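Local atomic coordinates of orotate phosphoribosyltransferase (Aeropyrum pernix, PDB entry 2YZK), a protein that probably catalyses the magnesium-dependent transfer of a ribosyl phosphate group from 5-phosphoribose 1-diphosphate to orotate, forming orotidine monophosphate in de novo pyrimidine synthesis. Residues M1-R14 with V163-W175. Sequence-based numbering, arbitrary orientation.
Sequences MLAKVLKKRGAVLR and VATLKTILEKLGW
Val163 CG1 lies 3.5 Å from Leu2 CD1, the two side chains crossing at about a right angle. Thr165 N-caps helix 166-172, its OG1 accepting from Thr168 N. One turn on, Ile169 packs against helix 2-9, CG2 facing Ala3 and Val12 and CD1 pressed tightly on Leu6 CD1 at 3.5 Å. Ala3 is nearest Ile169 in register, and the helix axes pass 9.4 Å apart at -74°. Lys172 rests CB on Ala3 CB and bends at chi2 (67°) and chi4, bringing NZ across the selenomethionine side chain, 3.5 Å from Met1 SE. Leu173 reaches between Ala3, Lys7 and Val12, just before Gly174 closes the helix in a Schellman motif. Trp175 is sandwiched: Leu170 CD2 lies over one face and the Arg14 guanidinium over the other, above the five-membered ring with NH1 offset toward the rim, a cation-pi stack with planes 28° apart; Val12 CG1 is 3.5 Å from Trp175 CZ3. Arg14 NH1 also donates, nearly in the guanidinium plane, to Trp175 O at 2.8 Å. The indole NE1 hydrogen-bonds to Ser26 OG. With an alanine at Trp175, the Arg14 guanidinium would probably lose its stacking ring and turn more freely, and Ser26 OG its indole partner. Val27 and Ile29 of strand 24-29 back Val12; the C-terminal helix thus packs against the N-terminal helix and antiparallel sheet, with Val163 reaching helix 38-58 beside the phosphoribosyltransferase core.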
# COMPACT_ATOMS: atom_id res chain seq x y z
N MSE A 1 22.76 1.58 -6.43
CA MSE A 1 23.39 1.13 -5.16
C MSE A 1 22.50 1.49 -3.97
O MSE A 1 22.60 2.58 -3.41
CB MSE A 1 24.76 1.78 -4.98
CG MSE A 1 25.54 1.32 -3.75
SE MSE A 1 26.15 -0.38 -3.86
CE MSE A 1 24.82 -1.28 -3.05
N LEU A 2 21.64 0.55 -3.59
CA LEU A 2 20.73 0.75 -2.46
C LEU A 2 21.47 1.09 -1.17
O LEU A 2 21.08 2.01 -0.45
CB LEU A 2 19.89 -0.50 -2.22
CG LEU A 2 18.58 -0.63 -2.99
CD1 LEU A 2 17.95 -1.98 -2.69
CD2 LEU A 2 17.64 0.50 -2.58
N ALA A 3 22.54 0.35 -0.89
CA ALA A 3 23.34 0.53 0.32
C ALA A 3 23.45 1.98 0.79
O ALA A 3 23.16 2.29 1.94
CB ALA A 3 24.73 -0.06 0.11
N LYS A 4 23.88 2.86 -0.11
CA LYS A 4 24.03 4.27 0.23
C LYS A 4 22.71 4.90 0.66
O LYS A 4 22.62 5.53 1.72
CB LYS A 4 24.61 5.04 -0.96
CG LYS A 4 25.99 4.58 -1.38
CD LYS A 4 26.53 5.43 -2.53
CE LYS A 4 27.90 4.94 -2.98
NZ LYS A 4 28.90 4.98 -1.88
N VAL A 5 21.68 4.72 -0.16
CA VAL A 5 20.35 5.26 0.13
C VAL A 5 19.77 4.68 1.41
O VAL A 5 19.13 5.38 2.19
CB VAL A 5 19.37 4.97 -1.03
CG1 VAL A 5 18.03 5.59 -0.73
CG2 VAL A 5 19.93 5.50 -2.34
N LEU A 6 20.00 3.38 1.62
CA LEU A 6 19.51 2.70 2.80
C LEU A 6 20.11 3.30 4.07
O LEU A 6 19.40 3.55 5.04
CB LEU A 6 19.83 1.21 2.73
CG LEU A 6 19.10 0.43 1.63
CD1 LEU A 6 19.60 -1.01 1.59
CD2 LEU A 6 17.60 0.46 1.90
N LYS A 7 21.42 3.53 4.05
CA LYS A 7 22.11 4.10 5.20
C LYS A 7 21.58 5.51 5.48
O LYS A 7 21.32 5.86 6.63
CB LYS A 7 23.62 4.15 4.94
CG LYS A 7 24.44 4.59 6.15
CD LYS A 7 25.92 4.73 5.81
CE LYS A 7 26.17 5.83 4.79
NZ LYS A 7 27.63 6.07 4.57
N LYS A 8 21.42 6.29 4.42
CA LYS A 8 20.93 7.67 4.52
C LYS A 8 19.57 7.76 5.21
O LYS A 8 19.35 8.64 6.05
CB LYS A 8 20.81 8.29 3.13
CG LYS A 8 22.06 8.22 2.27
CD LYS A 8 23.16 9.14 2.76
CE LYS A 8 24.37 9.08 1.83
NZ LYS A 8 25.47 9.98 2.28
N ARG A 9 18.66 6.87 4.84
CA ARG A 9 17.32 6.86 5.40
C ARG A 9 17.16 6.04 6.68
O ARG A 9 16.06 5.95 7.23
CB ARG A 9 16.32 6.35 4.35
CG ARG A 9 16.18 7.25 3.13
CD ARG A 9 15.54 8.57 3.51
NE ARG A 9 14.22 8.35 4.10
CZ ARG A 9 13.52 9.28 4.75
NH1 ARG A 9 14.00 10.50 4.91
NH2 ARG A 9 12.33 8.97 5.26
N GLY A 10 18.24 5.44 7.15
CA GLY A 10 18.15 4.64 8.36
C GLY A 10 17.43 3.33 8.10
O GLY A 10 16.91 2.70 9.03
N ALA A 11 17.38 2.91 6.84
CA ALA A 11 16.72 1.66 6.47
C ALA A 11 17.58 0.48 6.91
O ALA A 11 17.16 -0.67 6.87
CB ALA A 11 16.49 1.62 4.96
N VAL A 12 18.80 0.79 7.33
CA VAL A 12 19.73 -0.20 7.84
C VAL A 12 20.23 0.43 9.14
O VAL A 12 21.00 1.39 9.11
CB VAL A 12 20.91 -0.44 6.88
CG1 VAL A 12 21.90 -1.42 7.49
CG2 VAL A 12 20.39 -0.99 5.56
N LEU A 13 19.77 -0.10 10.26
CA LEU A 13 20.12 0.44 11.57
C LEU A 13 20.98 -0.49 12.42
O LEU A 13 20.69 -1.68 12.57
CB LEU A 13 18.85 0.78 12.34
CG LEU A 13 19.00 1.33 13.76
CD1 LEU A 13 19.58 2.74 13.70
CD2 LEU A 13 17.64 1.35 14.46
N ARG A 14 22.03 0.09 13.00
CA ARG A 14 22.94 -0.64 13.87
C ARG A 14 22.32 -0.72 15.26
O ARG A 14 21.75 0.25 15.74
CB ARG A 14 24.28 0.10 13.96
CG ARG A 14 25.35 -0.66 14.73
CD ARG A 14 26.11 -1.58 13.81
NE ARG A 14 27.00 -2.47 14.54
CZ ARG A 14 27.99 -3.16 13.97
NH1 ARG A 14 28.21 -3.04 12.66
NH2 ARG A 14 28.75 -3.95 14.70
N VAL A 163 16.81 -6.81 -5.75
CA VAL A 163 17.66 -5.70 -6.15
C VAL A 163 19.01 -5.91 -5.47
O VAL A 163 20.07 -5.71 -6.08
CB VAL A 163 17.07 -4.34 -5.72
CG1 VAL A 163 18.07 -3.23 -5.97
CG2 VAL A 163 15.79 -4.07 -6.51
N ALA A 164 18.98 -6.33 -4.21
CA ALA A 164 20.21 -6.59 -3.48
C ALA A 164 20.02 -7.61 -2.37
O ALA A 164 18.90 -7.91 -1.96
CB ALA A 164 20.75 -5.28 -2.89
N THR A 165 21.13 -8.17 -1.91
CA THR A 165 21.08 -9.13 -0.82
C THR A 165 21.60 -8.41 0.41
O THR A 165 22.35 -7.45 0.30
CB THR A 165 21.97 -10.36 -1.08
OG1 THR A 165 23.34 -9.95 -1.14
CG2 THR A 165 21.57 -11.05 -2.38
N LEU A 166 21.18 -8.88 1.58
CA LEU A 166 21.61 -8.29 2.84
C LEU A 166 23.12 -8.39 2.96
O LEU A 166 23.78 -7.44 3.38
CB LEU A 166 20.93 -9.03 4.00
CG LEU A 166 21.38 -8.63 5.41
CD1 LEU A 166 21.12 -7.15 5.64
CD2 LEU A 166 20.64 -9.48 6.43
N LYS A 167 23.68 -9.54 2.58
CA LYS A 167 25.12 -9.74 2.67
C LYS A 167 25.87 -8.67 1.87
O LYS A 167 26.83 -8.09 2.37
CB LYS A 167 25.50 -11.13 2.15
CG LYS A 167 26.99 -11.43 2.25
CD LYS A 167 27.33 -12.85 1.77
CE LYS A 167 26.99 -13.04 0.30
NZ LYS A 167 27.67 -12.04 -0.58
N THR A 168 25.42 -8.40 0.65
CA THR A 168 26.06 -7.40 -0.18
C THR A 168 25.94 -6.00 0.42
O THR A 168 26.89 -5.22 0.38
CB THR A 168 25.48 -7.40 -1.61
OG1 THR A 168 25.79 -8.65 -2.24
CG2 THR A 168 26.06 -6.26 -2.44
N ILE A 169 24.77 -5.68 0.97
CA ILE A 169 24.57 -4.37 1.57
C ILE A 169 25.47 -4.16 2.79
O ILE A 169 26.06 -3.10 2.95
CB ILE A 169 23.10 -4.16 2.00
CG1 ILE A 169 22.21 -4.08 0.76
CG2 ILE A 169 22.96 -2.89 2.84
CD1 ILE A 169 20.72 -4.24 1.03
N LEU A 170 25.58 -5.18 3.65
CA LEU A 170 26.40 -5.05 4.84
C LEU A 170 27.88 -4.92 4.48
O LEU A 170 28.62 -4.17 5.12
CB LEU A 170 26.18 -6.23 5.79
CG LEU A 170 24.77 -6.33 6.39
CD1 LEU A 170 24.72 -7.46 7.40
CD2 LEU A 170 24.39 -5.01 7.06
N GLU A 171 28.31 -5.65 3.46
CA GLU A 171 29.70 -5.59 3.02
C GLU A 171 30.02 -4.19 2.51
O GLU A 171 31.05 -3.60 2.86
CB GLU A 171 29.95 -6.62 1.91
CG GLU A 171 31.14 -6.28 1.02
CD GLU A 171 31.35 -7.29 -0.10
OE1 GLU A 171 31.96 -8.35 0.17
OE2 GLU A 171 30.89 -7.03 -1.23
N LYS A 172 29.14 -3.64 1.67
CA LYS A 172 29.33 -2.31 1.12
C LYS A 172 29.42 -1.23 2.19
O LYS A 172 30.15 -0.25 2.04
CB LYS A 172 28.19 -1.96 0.15
CG LYS A 172 28.52 -2.16 -1.31
CD LYS A 172 28.71 -3.62 -1.66
CE LYS A 172 29.20 -3.78 -3.10
NZ LYS A 172 28.31 -3.07 -4.07
N LEU A 173 28.68 -1.42 3.28
CA LEU A 173 28.68 -0.45 4.37
C LEU A 173 29.80 -0.71 5.38
O LEU A 173 29.91 0.02 6.37
CB LEU A 173 27.31 -0.45 5.06
CG LEU A 173 26.15 -0.02 4.16
CD1 LEU A 173 24.82 -0.18 4.88
CD2 LEU A 173 26.35 1.42 3.73
N GLY A 174 30.62 -1.72 5.13
CA GLY A 174 31.71 -2.04 6.04
C GLY A 174 31.18 -2.32 7.43
O GLY A 174 31.72 -1.84 8.44
N TRP A 175 30.12 -3.12 7.48
CA TRP A 175 29.45 -3.47 8.72
C TRP A 175 30.30 -4.26 9.72
O TRP A 175 30.25 -3.98 10.92
CB TRP A 175 28.19 -4.26 8.39
CG TRP A 175 27.15 -4.18 9.45
CD1 TRP A 175 26.93 -5.07 10.47
CD2 TRP A 175 26.19 -3.14 9.62
NE1 TRP A 175 25.88 -4.65 11.25
CE2 TRP A 175 25.41 -3.46 10.75
CE3 TRP A 175 25.91 -1.96 8.92
CZ2 TRP A 175 24.37 -2.64 11.20
CZ3 TRP A 175 24.87 -1.15 9.36
CH2 TRP A 175 24.12 -1.49 10.50